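Local coordinates for protein cytochrome P450 (Rhodococcus erythropolis, PDB 3WEC) that probably acts as a heme-dependent monooxygenase that N-hydroxylates the quinoline ring of an aurachin RE intermediate, the step that confers antibiotic activity on these alkaloids, at residues A[141-149]-A[402-411]; A[183-191]-A[393-401]. All blocks are in the same frame, centred on the assembly; numbering follows the deposited sequence.

Interaction 1. Residues A[141-149]-A[402-411]; sequences HLEHCTDAV and PETLSVAVSR
The turn that leads into helix 148-153 is laid along the C-terminal strand 407-410, which pairs antiparallel with strand 384-387, and along its approach, in a mixed polar and apolar contact, partly buried at the periphery of the P450 fold and away from the annotated sites. The polar part is concentrated at the start of the helix. Ala148 N donates to Leu405 O at 2.9 Å, in the carbonyl plane and nearly straight at 170°, and Asp147 CA brings a C-H to the same oxygen. In return, Leu405 N reaches Asp147 OD1 at 2.8 Å, a weak bond bent to 126°. Asp147 is the N-cap: with CG anti to the backbone N (chi1 170°), OD1 also takes a weak capping bond from Val149 N, while OD2 is held by Ser150 OG.

Aliphatic contacts continue from these bonds along the C-terminal segment. Val149 CG2 packs 3.9 Å from Pro402 CG and equally close to Leu405 CB. Farther along, Ala148 CB meets Val407 CG1 at 3.6 Å, and Leu142, crossing Val407 at about a right angle, sets CD1 against the other methyl, CG2. Val409 CG1 then rests on Glu143 CB at 3.6 Å, while the carboxylate of Glu143 bridges to Arg381. Asp147 OD1 thus serves Leu405 N and Val149 N, both through weak bonds, which ties the cap of the helix to the C-terminal chain.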
loop_
_atom_site.group_PDB
_atom_site.type_symbol
_atom_site.label_atom_id
_atom_site.label_comp_id
_atom_site.label_asym_id
_atom_site.label_seq_id
_atom_site.Cartn_x
_atom_site.Cartn_y
_atom_site.Cartn_z
ATOM N N HIS A 141 -22.736 -4.475 3.042
ATOM C CA HIS A 141 -22.344 -5.642 3.859
ATOM C C HIS A 141 -21.993 -5.294 5.307
ATOM O O HIS A 141 -22.206 -6.110 6.219
ATOM C CB HIS A 141 -21.226 -6.424 3.160
ATOM C CG HIS A 141 -21.136 -7.890 3.557
ATOM N ND1 HIS A 141 -21.843 -8.425 4.594
ATOM C CD2 HIS A 141 -20.348 -8.930 3.041
ATOM C CE1 HIS A 141 -21.550 -9.737 4.713
ATOM N NE2 HIS A 141 -20.641 -10.049 3.762
ATOM N N LEU A 142 -21.512 -4.068 5.514
ATOM C CA LEU A 142 -21.186 -3.522 6.842
ATOM C C LEU A 142 -22.248 -3.639 7.957
ATOM O O LEU A 142 -21.871 -3.753 9.123
ATOM C CB LEU A 142 -20.737 -2.054 6.747
ATOM C CG LEU A 142 -19.296 -1.557 6.890
ATOM C CD1 LEU A 142 -19.314 -0.334 7.794
ATOM C CD2 LEU A 142 -18.334 -2.570 7.495
ATOM N N GLU A 143 -23.552 -3.599 7.627
ATOM C CA GLU A 143 -24.565 -3.705 8.673
ATOM C C GLU A 143 -24.819 -5.123 9.185
ATOM O O GLU A 143 -25.467 -5.295 10.208
ATOM C CB GLU A 143 -25.894 -2.982 8.330
ATOM C CG GLU A 143 -26.650 -3.434 7.085
ATOM C CD GLU A 143 -27.908 -2.601 6.845
ATOM O OE1 GLU A 143 -28.352 -2.521 5.680
ATOM O OE2 GLU A 143 -28.451 -2.008 7.805
ATOM N N HIS A 144 -24.323 -6.131 8.478
ATOM C CA HIS A 144 -24.550 -7.523 8.877
ATOM C C HIS A 144 -23.308 -8.352 8.704
ATOM O O HIS A 144 -23.322 -9.460 8.147
ATOM C CB HIS A 144 -25.740 -8.121 8.132
ATOM C CG HIS A 144 -27.080 -7.514 8.530
ATOM N ND1 HIS A 144 -27.545 -7.539 9.807
ATOM C CD2 HIS A 144 -28.041 -6.841 7.776
ATOM C CE1 HIS A 144 -28.741 -6.918 9.860
ATOM N NE2 HIS A 144 -29.044 -6.491 8.617
ATOM N N CYS A 145 -22.211 -7.799 9.190
ATOM C CA CYS A 145 -20.976 -8.516 9.229
ATOM C C CYS A 145 -20.565 -8.658 10.679
ATOM O O CYS A 145 -21.044 -7.924 11.539
ATOM C CB CYS A 145 -19.911 -7.798 8.393
ATOM S SG CYS A 145 -19.291 -6.242 9.090
ATOM N N THR A 146 -19.697 -9.630 10.937
ATOM C CA THR A 146 -19.043 -9.790 12.226
ATOM C C THR A 146 -17.674 -9.095 12.210
ATOM O O THR A 146 -17.308 -8.394 13.150
ATOM C CB THR A 146 -18.856 -11.281 12.575
ATOM O OG1 THR A 146 -20.136 -11.914 12.723
ATOM C CG2 THR A 146 -18.064 -11.444 13.870
ATOM N N ASP A 147 -16.926 -9.298 11.129
ATOM C CA ASP A 147 -15.608 -8.705 10.970
ATOM C C ASP A 147 -15.572 -7.896 9.691
ATOM O O ASP A 147 -15.714 -8.444 8.597
ATOM C CB ASP A 147 -14.521 -9.784 10.969
ATOM C CG ASP A 147 -13.153 -9.243 10.555
ATOM O OD1 ASP A 147 -12.758 -8.155 11.002
ATOM O OD2 ASP A 147 -12.459 -9.917 9.772
ATOM N N ALA A 148 -15.410 -6.580 9.844
ATOM C CA ALA A 148 -15.369 -5.664 8.718
ATOM C C ALA A 148 -14.083 -5.824 7.967
ATOM O O ALA A 148 -14.019 -5.419 6.798
ATOM C CB ALA A 148 -15.538 -4.218 9.172
ATOM N N VAL A 149 -13.037 -6.382 8.597
ATOM C CA VAL A 149 -11.814 -6.616 7.815
ATOM C C VAL A 149 -11.987 -7.702 6.752
ATOM O O VAL A 149 -11.779 -7.431 5.551
ATOM C CB VAL A 149 -10.500 -6.781 8.623
ATOM C CG1 VAL A 149 -9.331 -6.953 7.663
ATOM C CG2 VAL A 149 -10.238 -5.572 9.524
ATOM N N PRO A 402 -6.021 -2.757 10.865
ATOM C CA PRO A 402 -6.606 -3.727 11.799
ATOM C C PRO A 402 -6.703 -5.168 11.237
ATOM O O PRO A 402 -6.941 -5.379 10.035
ATOM C CB PRO A 402 -7.999 -3.137 12.051
ATOM C CG PRO A 402 -8.301 -2.373 10.781
ATOM C CD PRO A 402 -6.998 -1.716 10.482
ATOM N N GLU A 403 -6.552 -6.140 12.139
ATOM C CA GLU A 403 -6.650 -7.567 11.816
ATOM C C GLU A 403 -8.119 -7.997 11.706
ATOM O O GLU A 403 -8.471 -8.751 10.814
ATOM C CB GLU A 403 -5.884 -8.413 12.900
ATOM C CG GLU A 403 -6.059 -9.933 12.850
ATOM C CD GLU A 403 -4.771 -10.713 13.113
ATOM O OE1 GLU A 403 -4.677 -11.404 14.163
ATOM O OE2 GLU A 403 -3.849 -10.649 12.249
ATOM N N THR A 404 -8.925 -7.549 12.676
ATOM C CA THR A 404 -10.369 -7.781 12.798
ATOM C C THR A 404 -11.024 -6.426 13.141
ATOM O O THR A 404 -10.326 -5.467 13.503
ATOM C CB THR A 404 -10.774 -8.825 13.900
ATOM O OG1 THR A 404 -10.517 -8.322 15.221
ATOM C CG2 THR A 404 -10.141 -10.216 13.708
ATOM N N LEU A 405 -12.350 -6.328 13.038
ATOM C CA LEU A 405 -13.017 -5.044 13.308
ATOM C C LEU A 405 -14.509 -5.264 13.507
ATOM O O LEU A 405 -15.179 -5.826 12.628
ATOM C CB LEU A 405 -12.734 -4.046 12.162
ATOM C CG LEU A 405 -12.915 -2.541 12.424
ATOM C CD1 LEU A 405 -11.936 -2.000 13.475
ATOM C CD2 LEU A 405 -12.769 -1.777 11.117
ATOM N N SER A 406 -15.019 -4.905 14.687
ATOM C CA SER A 406 -16.463 -4.937 14.935
ATOM C C SER A 406 -16.992 -3.538 14.803
ATOM O O SER A 406 -16.520 -2.637 15.488
ATOM C CB SER A 406 -16.771 -5.451 16.331
ATOM O OG SER A 406 -15.769 -6.385 16.633
ATOM N N VAL A 407 -17.948 -3.344 13.906
ATOM C CA VAL A 407 -18.496 -2.010 13.722
ATOM C C VAL A 407 -19.986 -2.021 13.928
ATOM O O VAL A 407 -20.697 -2.884 13.405
ATOM C CB VAL A 407 -18.091 -1.333 12.376
ATOM C CG1 VAL A 407 -16.914 -2.038 11.710
ATOM C CG2 VAL A 407 -19.254 -1.224 11.417
ATOM N N ALA A 408 -20.441 -1.066 14.719
ATOM C CA ALA A 408 -21.858 -0.777 14.827
ATOM C C ALA A 408 -22.140 0.381 13.897
ATOM O O ALA A 408 -21.335 1.296 13.731
ATOM C CB ALA A 408 -22.244 -0.443 16.247
ATOM N N VAL A 409 -23.312 0.325 13.297
ATOM C CA VAL A 409 -23.651 1.180 12.199
ATOM C C VAL A 409 -25.122 1.584 12.374
ATOM O O VAL A 409 -25.901 0.837 12.969
ATOM C CB VAL A 409 -23.439 0.383 10.916
ATOM C CG1 VAL A 409 -24.748 -0.256 10.450
ATOM C CG2 VAL A 409 -22.806 1.253 9.856
ATOM N N SER A 410 -25.500 2.760 11.869
ATOM C CA SER A 410 -26.877 3.271 12.027
ATOM C C SER A 410 -27.318 4.121 10.816
ATOM O O SER A 410 -26.521 4.890 10.270
ATOM C CB SER A 410 -26.991 4.047 13.340
ATOM O OG SER A 410 -27.963 5.057 13.245
ATOM N N ARG A 411 -28.585 3.973 10.414
ATOM C CA ARG A 411 -29.106 4.544 9.149
ATOM C C ARG A 411 -29.497 6.029 9.214
ATOM O O ARG A 411 -30.508 6.397 9.812
ATOM C CB ARG A 411 -30.286 3.699 8.631
ATOM C CG ARG A 411 -29.905 2.260 8.309
ATOM C CD ARG A 411 -29.080 2.152 7.024
ATOM N NE ARG A 411 -29.879 1.570 5.941
ATOM C CZ ARG A 411 -30.348 2.258 4.843
ATOM N NH1 ARG A 411 -30.042 3.558 4.689
ATOM N NH2 ARG A 411 -31.087 1.616 3.933
#

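Interaction 2. Residues A[183-191]-A[393-401]; sequences AGVLDINFA and YKPGMGLRG. With AUI (3-[(2E,6E,9R)-9-hydroxy-3,7,11-trimethyldodeca-2,6,10-trien-1-yl]-2-methylquinolin-4(1H)-one), chain C.
Asp187, in the loop between helices 172-182 and 194-216, which correspond to the F and G helices of P450s, plugs its carboxylate into the turn 396-399 of the loop between strands 384-387 and 407-410, a buried contact that forms part of the substrate pocket. Hydrogen bonds dominate. CG stands anti to the backbone N of Asp187 (chi1 -157°), which carries the carboxylate across to a run of backbone N-H groups. Gly398 N meets OD1 on its syn side at 2.8 Å, almost straight at 173°; Met397 N adds a weak bond to that oxygen, as does Ile188 N from within the aspartate's own loop. Leu399 N approaches OD2 from above the carboxylate plane at 2.9 Å, and a water donates to both OD2 and Pro395 O. Several N-H dipoles converging on this buried group would be expected to favour its charged form. Met397 N also donates to Ile188 O, nearly along the C=O axis.

Gly396, whose CA lies close to Asp187 OD2, has backbone angles that call for glycine; Gly398, for a different reason, leaves room for the ligand, its CA 3.4 Å from AUI C17.

Apolar contacts line the side toward AUI, the biosynthetic intermediate. Leu186 and Leu399 cross at about a right angle, Leu186 CB against Leu399 CD2, and Ile188 CG2 lies beside Met397 SD. Leu186 CD2 reaches the quinolone ring at AUI N10 (3.7 Å). Both loops touch the isoprenoid chain: Ile188 CD1 approaches C20, the bent Met397 side chain brings CE to C27, and Leu399 CD1 lies 3.3 Å from AUI C16.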
loop_
_atom_site.group_PDB
_atom_site.type_symbol
_atom_site.label_atom_id
_atom_site.label_comp_id
_atom_site.label_asym_id
_atom_site.label_seq_id
_atom_site.Cartn_x
_atom_site.Cartn_y
_atom_site.Cartn_z
ATOM N N ALA A 183 -1.623 -11.449 -0.501
ATOM C CA ALA A 183 -1.752 -10.066 0.073
ATOM C C ALA A 183 -0.655 -9.716 1.053
ATOM O O ALA A 183 -0.199 -8.613 0.985
ATOM C CB ALA A 183 -3.110 -9.787 0.716
ATOM N N GLY A 184 -0.210 -10.641 1.926
ATOM C CA GLY A 184 0.817 -10.300 2.974
ATOM C C GLY A 184 2.281 -10.237 2.475
ATOM O O GLY A 184 3.228 -9.832 3.192
ATOM N N VAL A 185 2.462 -10.619 1.225
ATOM C CA VAL A 185 3.727 -10.580 0.540
ATOM C C VAL A 185 4.135 -9.100 0.258
ATOM O O VAL A 185 5.226 -8.831 -0.192
ATOM C CB VAL A 185 3.546 -11.490 -0.714
ATOM C CG1 VAL A 185 4.249 -11.009 -1.990
ATOM C CG2 VAL A 185 3.800 -12.965 -0.348
ATOM N N LEU A 186 3.297 -8.150 0.636
ATOM C CA LEU A 186 3.648 -6.716 0.514
ATOM C C LEU A 186 4.519 -6.326 1.698
ATOM O O LEU A 186 5.307 -5.431 1.617
ATOM C CB LEU A 186 2.386 -5.811 0.566
ATOM C CG LEU A 186 2.162 -4.639 -0.439
ATOM C CD1 LEU A 186 0.993 -3.766 -0.009
ATOM C CD2 LEU A 186 3.426 -3.843 -0.825
ATOM N N ASP A 187 4.341 -6.989 2.826
ATOM C CA ASP A 187 5.023 -6.539 4.017
ATOM C C ASP A 187 6.046 -7.590 4.446
ATOM O O ASP A 187 5.981 -8.763 4.025
ATOM C CB ASP A 187 3.981 -6.187 5.100
ATOM C CG ASP A 187 4.504 -5.202 6.180
ATOM O OD1 ASP A 187 5.715 -4.885 6.279
ATOM O OD2 ASP A 187 3.675 -4.779 7.009
ATOM N N ILE A 188 7.011 -7.168 5.259
ATOM C CA ILE A 188 7.929 -8.105 5.877
ATOM C C ILE A 188 7.349 -8.530 7.225
ATOM O O ILE A 188 6.994 -7.678 8.034
ATOM C CB ILE A 188 9.340 -7.491 6.074
ATOM C CG1 ILE A 188 9.785 -6.738 4.806
ATOM C CG2 ILE A 188 10.334 -8.573 6.532
ATOM C CD1 ILE A 188 11.266 -6.381 4.770
ATOM N N ASN A 189 7.302 -9.841 7.477
ATOM C CA ASN A 189 6.813 -10.386 8.741
ATOM C C ASN A 189 7.515 -11.691 9.041
ATOM O O ASN A 189 7.280 -12.684 8.340
ATOM C CB ASN A 189 5.315 -10.661 8.678
ATOM C CG ASN A 189 4.674 -10.781 10.064
ATOM O OD1 ASN A 189 3.899 -9.926 10.455
ATOM N ND2 ASN A 189 4.993 -11.836 10.803
ATOM N N PHE A 190 8.355 -11.685 10.079
ATOM C CA PHE A 190 9.075 -12.853 10.532
ATOM C C PHE A 190 8.286 -13.585 11.598
ATOM O O PHE A 190 8.847 -14.347 12.394
ATOM C CB PHE A 190 10.396 -12.424 11.149
ATOM C CG PHE A 190 11.390 -11.938 10.168
ATOM C CD1 PHE A 190 12.304 -12.809 9.611
ATOM C CD2 PHE A 190 11.425 -10.595 9.808
ATOM C CE1 PHE A 190 13.236 -12.357 8.686
ATOM C CE2 PHE A 190 12.352 -10.133 8.887
ATOM C CZ PHE A 190 13.257 -11.014 8.321
ATOM N N ALA A 191 6.990 -13.334 11.669
ATOM C CA ALA A 191 6.160 -14.125 12.595
ATOM C C ALA A 191 5.189 -14.933 11.737
ATOM O O ALA A 191 3.955 -14.756 11.823
ATOM C CB ALA A 191 5.424 -13.233 13.608
ATOM N N TYR A 393 -4.114 -4.818 15.610
ATOM C CA TYR A 393 -3.495 -4.527 14.338
ATOM C C TYR A 393 -2.761 -5.729 13.753
ATOM O O TYR A 393 -2.236 -6.544 14.489
ATOM C CB TYR A 393 -2.548 -3.339 14.497
ATOM C CG TYR A 393 -3.308 -2.070 14.658
ATOM C CD1 TYR A 393 -3.658 -1.318 13.539
ATOM C CD2 TYR A 393 -3.699 -1.606 15.917
ATOM C CE1 TYR A 393 -4.383 -0.144 13.668
ATOM C CE2 TYR A 393 -4.421 -0.422 16.051
ATOM C CZ TYR A 393 -4.765 0.300 14.911
ATOM O OH TYR A 393 -5.481 1.481 14.973
ATOM N N LYS A 394 -2.765 -5.835 12.423
ATOM C CA LYS A 394 -2.027 -6.869 11.697
ATOM C C LYS A 394 -0.530 -6.825 12.054
ATOM O O LYS A 394 0.006 -5.767 12.392
ATOM C CB LYS A 394 -2.246 -6.740 10.182
ATOM C CG LYS A 394 -3.470 -7.502 9.665
ATOM C CD LYS A 394 -3.864 -7.174 8.220
ATOM C CE LYS A 394 -4.666 -8.374 7.677
ATOM N NZ LYS A 394 -5.533 -8.114 6.483
ATOM N N PRO A 395 0.142 -7.987 12.060
ATOM C CA PRO A 395 1.582 -7.837 12.246
ATOM C C PRO A 395 2.267 -7.311 10.979
ATOM O O PRO A 395 1.621 -7.178 9.920
ATOM C CB PRO A 395 2.031 -9.259 12.618
ATOM C CG PRO A 395 0.798 -9.888 13.231
ATOM C CD PRO A 395 -0.316 -9.357 12.350
ATOM N N GLY A 396 3.538 -6.954 11.102
ATOM C CA GLY A 396 4.354 -6.631 9.952
ATOM C C GLY A 396 5.202 -5.407 10.178
ATOM O O GLY A 396 4.968 -4.656 11.106
ATOM N N MET A 397 6.177 -5.190 9.307
ATOM C CA MET A 397 7.184 -4.148 9.534
ATOM C C MET A 397 6.778 -2.755 9.062
ATOM O O MET A 397 7.024 -1.786 9.768
ATOM C CB MET A 397 8.531 -4.545 8.926
ATOM C CG MET A 397 9.333 -5.474 9.817
ATOM S SD MET A 397 11.077 -5.622 9.344
ATOM C CE MET A 397 11.274 -4.132 8.318
ATOM N N GLY A 398 6.210 -2.646 7.868
ATOM C CA GLY A 398 5.900 -1.331 7.290
ATOM C C GLY A 398 4.418 -0.965 7.116
ATOM O O GLY A 398 4.079 0.190 6.852
ATOM N N LEU A 399 3.525 -1.936 7.223
ATOM C CA LEU A 399 2.081 -1.671 6.956
ATOM C C LEU A 399 1.301 -1.587 8.249
ATOM O O LEU A 399 1.700 -2.170 9.251
ATOM C CB LEU A 399 1.493 -2.762 6.066
ATOM C CG LEU A 399 1.464 -2.677 4.527
ATOM C CD1 LEU A 399 2.390 -1.665 3.897
ATOM C CD2 LEU A 399 1.614 -4.079 3.915
ATOM N N ARG A 400 0.222 -0.821 8.249
ATOM C CA ARG A 400 -0.603 -0.691 9.438
ATOM C C ARG A 400 -2.082 -0.656 9.111
ATOM O O ARG A 400 -2.560 0.126 8.261
ATOM C CB ARG A 400 -0.206 0.534 10.247
ATOM C CG ARG A 400 -0.876 0.598 11.618
ATOM C CD ARG A 400 -0.292 1.708 12.472
ATOM N NE ARG A 400 -0.940 1.791 13.762
ATOM C CZ ARG A 400 -1.958 2.587 14.041
ATOM N NH1 ARG A 400 -2.482 2.612 15.263
ATOM N NH2 ARG A 400 -2.442 3.369 13.103
ATOM N N GLY A 401 -2.792 -1.566 9.772
ATOM C CA GLY A 401 -4.238 -1.648 9.640
ATOM C C GLY A 401 -4.719 -2.748 10.559
ATOM O O GLY A 401 -3.930 -3.582 10.976
HETATM O O13 AUI C . 7.729 -0.042 -2.020
HETATM C C1 AUI C . 6.482 -0.135 -2.091
HETATM C C4 AUI C . 5.884 -0.776 -3.278
HETATM C C5 AUI C . 6.690 -1.290 -4.290
HETATM C C6 AUI C . 6.109 -1.910 -5.395
HETATM C C7 AUI C . 4.711 -2.008 -5.425
HETATM C C8 AUI C . 3.865 -1.517 -4.429
HETATM C C9 AUI C . 4.398 -0.891 -3.313
HETATM N N10 AUI C . 3.601 -0.431 -2.300
HETATM C C3 AUI C . 4.074 0.180 -1.194
HETATM C C11 AUI C . 3.132 0.678 -0.109
HETATM C C2 AUI C . 5.554 0.367 -1.025
HETATM C C12 AUI C . 6.094 1.026 0.216
HETATM C C14 AUI C . 5.827 0.107 1.413
HETATM C C15 AUI C . 6.079 -1.197 1.705
HETATM C C26 AUI C . 6.751 -2.212 0.800
HETATM C C16 AUI C . 5.583 -1.628 3.062
HETATM C C17 AUI C . 6.625 -2.097 4.076
HETATM C C18 AUI C . 7.951 -2.447 3.458
HETATM C C19 AUI C . 9.115 -2.626 4.121
HETATM C C27 AUI C . 9.275 -2.556 5.619
HETATM C C20 AUI C . 10.326 -2.985 3.297
HETATM C C21 AUI C . 11.092 -1.801 2.694
HETATM O O28 AUI C . 12.016 -2.367 1.773
HETATM C C22 AUI C . 10.283 -0.808 1.885
HETATM C C23 AUI C . 10.198 -0.710 0.529
HETATM C C24 AUI C . 9.354 0.396 -0.004
HETATM C C25 AUI C . 10.845 -1.597 -0.524
HETATM O O HOH W 1 1.349 -6.098 7.492
#

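How the interactions relate
Both contacts hold the same C-terminal part of the chain, interaction 2 by the loop 393-401 and interaction 1 by the segment 402-411 that follows directly, and along the chain the second is nested within the loop closed by the first. Their centres are about 22 Å apart, yet they touch where Glu403 CA packs on Lys394 CG. Each turns on an aspartate that accepts from backbone N-H groups, but the settings differ. In the partly buried interaction 1 the aspartate caps a helix beside a row of aliphatic contacts; in the buried interaction 2 it fills a turn, with a water and the ligand close by.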